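Local coordinates for protein CmeC (Campylobacter jejuni, PDB 4MT4) that forms a trimeric outer-membrane channel that probably serves as the exit duct of an efflux system, at residues 47-52 with 157-162; 230-235 with 246-251. All blocks are in the same frame, centred on the assembly; numbering follows the deposited sequence.

Contact 1 (47-52 with 157-162)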
loop_
_atom_site.group_PDB
_atom_site.type_symbol
_atom_site.label_atom_id
_atom_site.label_comp_id
_atom_site.label_asym_id
_atom_site.label_seq_id
_atom_site.Cartn_x
_atom_site.Cartn_y
_atom_site.Cartn_z
ATOM N N ASN B 47 10.011 19.843 22.036
ATOM C CA ASN B 47 11.234 20.144 21.300
ATOM C C ASN B 47 12.234 18.995 21.363
ATOM O O ASN B 47 12.914 18.697 20.380
ATOM C CB ASN B 47 11.878 21.425 21.834
ATOM C CG ASN B 47 11.004 22.647 21.622
ATOM O OD1 ASN B 47 10.120 22.650 20.766
ATOM N ND2 ASN B 47 11.251 23.696 22.399
ATOM N N LYS B 48 12.312 18.351 22.522
ATOM C CA LYS B 48 13.229 17.234 22.717
ATOM C C LYS B 48 12.815 16.013 21.905
ATOM O O LYS B 48 13.662 15.314 21.352
ATOM C CB LYS B 48 13.318 16.859 24.196
ATOM C CG LYS B 48 13.980 17.907 25.070
ATOM C CD LYS B 48 14.095 17.425 26.505
ATOM C CE LYS B 48 14.572 18.534 27.424
ATOM N NZ LYS B 48 15.881 19.092 26.989
ATOM N N VAL B 49 11.512 15.757 21.834
ATOM C CA VAL B 49 11.019 14.568 21.147
ATOM C C VAL B 49 11.066 14.755 19.631
ATOM O O VAL B 49 11.095 13.784 18.879
ATOM C CB VAL B 49 9.581 14.205 21.593
ATOM C CG1 VAL B 49 8.552 15.059 20.873
ATOM C CG2 VAL B 49 9.307 12.730 21.354
ATOM N N VAL B 50 11.091 16.007 19.182
ATOM C CA VAL B 50 11.225 16.297 17.759
ATOM C C VAL B 50 12.670 16.080 17.323
ATOM O O VAL B 50 12.935 15.527 16.252
ATOM C CB VAL B 50 10.785 17.742 17.423
ATOM C CG1 VAL B 50 11.221 18.130 16.020
ATOM C CG2 VAL B 50 9.278 17.883 17.575
ATOM N N ASP B 51 13.604 16.509 18.167
ATOM C CA ASP B 51 15.027 16.303 17.912
ATOM C C ASP B 51 15.363 14.817 17.870
ATOM O O ASP B 51 16.199 14.385 17.078
ATOM C CB ASP B 51 15.877 17.000 18.976
ATOM C CG ASP B 51 15.928 18.504 18.791
ATOM O OD1 ASP B 51 15.555 18.980 17.699
ATOM O OD2 ASP B 51 16.350 19.209 19.732
ATOM N N LEU B 52 14.710 14.042 18.731
ATOM C CA LEU B 52 14.892 12.596 18.751
ATOM C C LEU B 52 14.421 11.973 17.443
ATOM O O LEU B 52 15.042 11.042 16.930
ATOM C CB LEU B 52 14.144 11.976 19.934
ATOM C CG LEU B 52 14.796 12.124 21.310
ATOM C CD1 LEU B 52 13.813 11.776 22.420
ATOM C CD2 LEU B 52 16.033 11.244 21.393
ATOM N N SER B 157 5.718 16.382 11.658
ATOM C CA SER B 157 4.298 16.615 11.899
ATOM C C SER B 157 3.647 15.443 12.624
ATOM O O SER B 157 2.846 15.636 13.540
ATOM C CB SER B 157 3.572 16.878 10.580
ATOM O OG SER B 157 4.052 18.061 9.968
ATOM N N ASN B 158 3.995 14.229 12.209
ATOM C CA ASN B 158 3.466 13.027 12.840
ATOM C C ASN B 158 3.937 12.892 14.281
ATOM O O ASN B 158 3.180 12.457 15.147
ATOM C CB ASN B 158 3.862 11.782 12.044
ATOM C CG ASN B 158 3.091 11.648 10.745
ATOM O OD1 ASN B 158 2.032 12.252 10.573
ATOM N ND2 ASN B 158 3.616 10.848 9.824
ATOM N N THR B 159 5.186 13.273 14.532
ATOM C CA THR B 159 5.754 13.233 15.876
ATOM C C THR B 159 5.059 14.231 16.801
ATOM O O THR B 159 4.737 13.911 17.947
ATOM C CB THR B 159 7.266 13.530 15.854
ATOM O OG1 THR B 159 7.943 12.509 15.111
ATOM C CG2 THR B 159 7.826 13.576 17.266
ATOM N N VAL B 160 4.826 15.438 16.293
ATOM C CA VAL B 160 4.163 16.484 17.068
ATOM C C VAL B 160 2.723 16.105 17.398
ATOM O O VAL B 160 2.274 16.255 18.536
ATOM C CB VAL B 160 4.167 17.834 16.314
ATOM C CG1 VAL B 160 3.310 18.861 17.039
ATOM C CG2 VAL B 160 5.589 18.344 16.144
ATOM N N GLN B 161 2.005 15.607 16.396
ATOM C CA GLN B 161 0.603 15.245 16.565
ATOM C C GLN B 161 0.435 13.982 17.407
ATOM O O GLN B 161 -0.596 13.792 18.050
ATOM C CB GLN B 161 -0.070 15.064 15.201
ATOM C CG GLN B 161 -0.288 16.366 14.437
ATOM C CD GLN B 161 -1.082 16.174 13.160
ATOM O OE1 GLN B 161 -1.113 15.081 12.594
ATOM N NE2 GLN B 161 -1.739 17.236 12.703
ATOM N N THR B 162 1.448 13.121 17.404
ATOM C CA THR B 162 1.440 11.932 18.253
ATOM C C THR B 162 1.691 12.336 19.702
ATOM O O THR B 162 1.093 11.784 20.628
ATOM C CB THR B 162 2.500 10.904 17.809
ATOM O OG1 THR B 162 2.191 10.442 16.489
ATOM C CG2 THR B 162 2.536 9.713 18.758
#
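T159 pushes its methyl against the backbone of V49: CG2 of T159 lies 3.7 Å from the carbonyl oxygen of V49, and the same methyl meets V49 CG1 at 4.0 Å. The two side chains pass one another in opposite senses. T159 can offer its methyl here because chi1 of -63° sets CG2 opposite the backbone N and turns OG1 back along its own helix, where the hydroxyl is hydrogen-bonded to the carbonyl of V155. A second apolar touch lies beside the first: CG2 of V50 reaches CG2 of V160 at 4.0 Å, a methyl-to-methyl approach between side chains set at a slant.

This is the close part of the contact, and all four residues are buried. The axes of the two segments approach to 9.6 Å, running roughly antiparallel at 143°, and the CA atoms of V50 and T159 are 6.5 Å apart. On the far side of helix 44-56 the packing gives way to solvent, where K48 and D51 are exposed. V160 also touches V440 of helix 411-445, as does Q161 on the side away from 47-52. L232 and T236 of helix 201-236 cover V49, and W38 packs on V50.

T162 likewise turns its hydroxyl back onto its own helix, OG1 bonding to N158 O at 2.6 Å. With the threonine hydroxyls spent in this way, the short helix and the long one meet through methyl groups and one methyl-to-carbonyl touch, a joint that rests on shape and burial and not on directed polar bonds.

Contact 2 (230-235 with 246-251)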
loop_
_atom_site.group_PDB
_atom_site.type_symbol
_atom_site.label_atom_id
_atom_site.label_comp_id
_atom_site.label_asym_id
_atom_site.label_seq_id
_atom_site.Cartn_x
_atom_site.Cartn_y
_atom_site.Cartn_z
ATOM N N LYS B 230 3.366 4.002 22.733
ATOM C CA LYS B 230 4.045 3.116 21.795
ATOM C C LYS B 230 4.319 3.821 20.473
ATOM O O LYS B 230 5.410 3.714 19.915
ATOM C CB LYS B 230 3.210 1.857 21.546
ATOM C CG LYS B 230 3.589 1.104 20.276
ATOM C CD LYS B 230 2.495 0.137 19.850
ATOM C CE LYS B 230 2.782 -0.454 18.477
ATOM N NZ LYS B 230 1.680 -1.338 18.007
ATOM N N ALA B 231 3.315 4.542 19.982
ATOM C CA ALA B 231 3.422 5.263 18.718
ATOM C C ALA B 231 4.532 6.309 18.756
ATOM O O ALA B 231 5.234 6.515 17.769
ATOM C CB ALA B 231 2.092 5.915 18.370
ATOM N N LEU B 232 4.692 6.962 19.901
ATOM C CA LEU B 232 5.710 7.997 20.043
ATOM C C LEU B 232 7.110 7.390 20.148
ATOM O O LEU B 232 8.077 7.948 19.627
ATOM C CB LEU B 232 5.419 8.871 21.264
ATOM C CG LEU B 232 6.315 10.101 21.419
ATOM C CD1 LEU B 232 6.131 11.042 20.238
ATOM C CD2 LEU B 232 6.045 10.817 22.733
ATOM N N LYS B 233 7.207 6.245 20.818
ATOM C CA LYS B 233 8.480 5.547 20.976
ATOM C C LYS B 233 9.027 5.071 19.633
ATOM O O LYS B 233 10.208 5.246 19.336
ATOM C CB LYS B 233 8.323 4.357 21.926
ATOM C CG LYS B 233 8.027 4.741 23.363
ATOM C CD LYS B 233 9.145 5.582 23.948
ATOM C CE LYS B 233 8.880 5.920 25.406
ATOM N NZ LYS B 233 9.916 6.841 25.952
ATOM N N ILE B 234 8.157 4.469 18.828
ATOM C CA ILE B 234 8.536 3.951 17.518
ATOM C C ILE B 234 9.014 5.079 16.601
ATOM O O ILE B 234 9.887 4.882 15.753
ATOM C CB ILE B 234 7.356 3.195 16.859
ATOM C CG1 ILE B 234 6.998 1.951 17.677
ATOM C CG2 ILE B 234 7.689 2.790 15.432
ATOM C CD1 ILE B 234 5.918 1.091 17.051
ATOM N N LEU B 235 8.460 6.269 16.797
ATOM C CA LEU B 235 8.780 7.410 15.947
ATOM C C LEU B 235 10.110 8.086 16.291
ATOM O O LEU B 235 10.719 8.721 15.431
ATOM C CB LEU B 235 7.655 8.450 16.019
ATOM C CG LEU B 235 6.391 8.205 15.191
ATOM C CD1 LEU B 235 5.309 9.209 15.564
ATOM C CD2 LEU B 235 6.696 8.276 13.701
ATOM N N LYS B 246 10.284 2.783 29.539
ATOM C CA LYS B 246 10.207 4.204 29.871
ATOM C C LYS B 246 8.900 4.867 29.435
ATOM O O LYS B 246 8.153 4.326 28.620
ATOM C CB LYS B 246 11.386 4.957 29.258
ATOM C CG LYS B 246 12.717 4.667 29.924
ATOM C CD LYS B 246 13.713 5.779 29.653
ATOM C CE LYS B 246 14.950 5.631 30.522
ATOM N NZ LYS B 246 15.635 6.937 30.727
ATOM N N ASN B 247 8.636 6.045 29.994
ATOM C CA ASN B 247 7.462 6.832 29.635
ATOM C C ASN B 247 7.861 8.154 28.990
ATOM O O ASN B 247 8.991 8.314 28.532
ATOM C CB ASN B 247 6.587 7.088 30.863
ATOM C CG ASN B 247 6.137 5.807 31.536
ATOM O OD1 ASN B 247 5.185 5.162 31.097
ATOM N ND2 ASN B 247 6.818 5.435 32.615
ATOM N N GLN B 248 6.933 9.105 28.960
ATOM C CA GLN B 248 7.187 10.386 28.309
ATOM C C GLN B 248 6.749 11.568 29.167
ATOM O O GLN B 248 5.566 11.721 29.475
ATOM C CB GLN B 248 6.479 10.439 26.953
ATOM C CG GLN B 248 6.627 11.769 26.229
ATOM C CD GLN B 248 8.059 12.063 25.826
ATOM O OE1 GLN B 248 8.790 11.171 25.399
ATOM N NE2 GLN B 248 8.466 13.319 25.967
ATOM N N SER B 249 7.714 12.397 29.554
ATOM C CA SER B 249 7.420 13.649 30.241
ATOM C C SER B 249 6.754 14.608 29.262
ATOM O O SER B 249 7.106 14.637 28.084
ATOM C CB SER B 249 8.695 14.270 30.815
ATOM O OG SER B 249 9.329 13.395 31.731
ATOM N N TYR B 250 5.795 15.393 29.742
ATOM C CA TYR B 250 5.038 16.265 28.850
ATOM C C TYR B 250 4.588 17.565 29.511
ATOM O O TYR B 250 4.849 17.807 30.690
ATOM C CB TYR B 250 3.818 15.518 28.303
ATOM C CG TYR B 250 2.804 15.137 29.359
ATOM C CD1 TYR B 250 2.946 13.970 30.098
ATOM C CD2 TYR B 250 1.704 15.944 29.615
ATOM C CE1 TYR B 250 2.020 13.620 31.064
ATOM C CE2 TYR B 250 0.774 15.604 30.575
ATOM C CZ TYR B 250 0.937 14.441 31.297
ATOM O OH TYR B 250 0.012 14.096 32.257
ATOM N N GLN B 251 3.905 18.395 28.728
ATOM C CA GLN B 251 3.417 19.687 29.190
ATOM C C GLN B 251 2.044 19.976 28.595
ATOM O O GLN B 251 1.836 19.808 27.393
ATOM C CB GLN B 251 4.402 20.795 28.815
ATOM C CG GLN B 251 3.840 22.202 28.921
ATOM C CD GLN B 251 4.811 23.254 28.426
ATOM O OE1 GLN B 251 5.977 23.271 28.817
ATOM N NE2 GLN B 251 4.336 24.133 27.550
#
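L232 lies nearly perpendicular to Q248, the leucine methyl CD2 pressing on the aliphatic part of the glutamine, 3.7 Å from Q248 CG. Q248 bends at chi2 (65°), which brings its amide round beside the same methyl, with OE1 3.8 Å from L232 CD2. The other end of that amide is tied within the loop: NE2 gives a hydrogen bond of 2.8 Å to S249 O, in the carbonyl plane though tilted from the plane of the amide.

K233 starts off to one side and then swings in, its chain bent at chi2 (-61°), to carry the ammonium group over to the loop. NZ donates to N247 O at 3.1 Å, approaching from above the carbonyl plane, while CE lies 3.7 Å from K246 O. The same nitrogen makes a salt bridge with D242 of helix 240-245, so one lysine joins three successive pieces of chain. R370 of a second subunit packs on K233 and bonds to K246 O.

Here the irregular chain after helix 240-245 runs across the flank of helix 201-236 toward helices 44-56 and 129-195, in the helical part of an outer membrane factor, at the border with the next subunit.

Helix 201-236 is common ground: it supplies one side of contact 2 and covers contact 1, where L232 CD1 packs on V49 CG2 at 3.8 Å. T162 of helix 129-195 adds to the seam, its OG1 3.5 Å from L235 CD1. The centres are about 9 Å apart; contact 1 joins two helices, while contact 2 lays a loop on the neighbouring helix 201-236. Contact 1 is the core one, all its touching residues buried, and no other chain reaches its segments. Contact 2 is only partly buried and borders a second subunit. The chemistry follows: methyl packing inside, and toward the subunit boundary a leucine-glutamine touch beside a lysine shared between one loop carbonyl and D242.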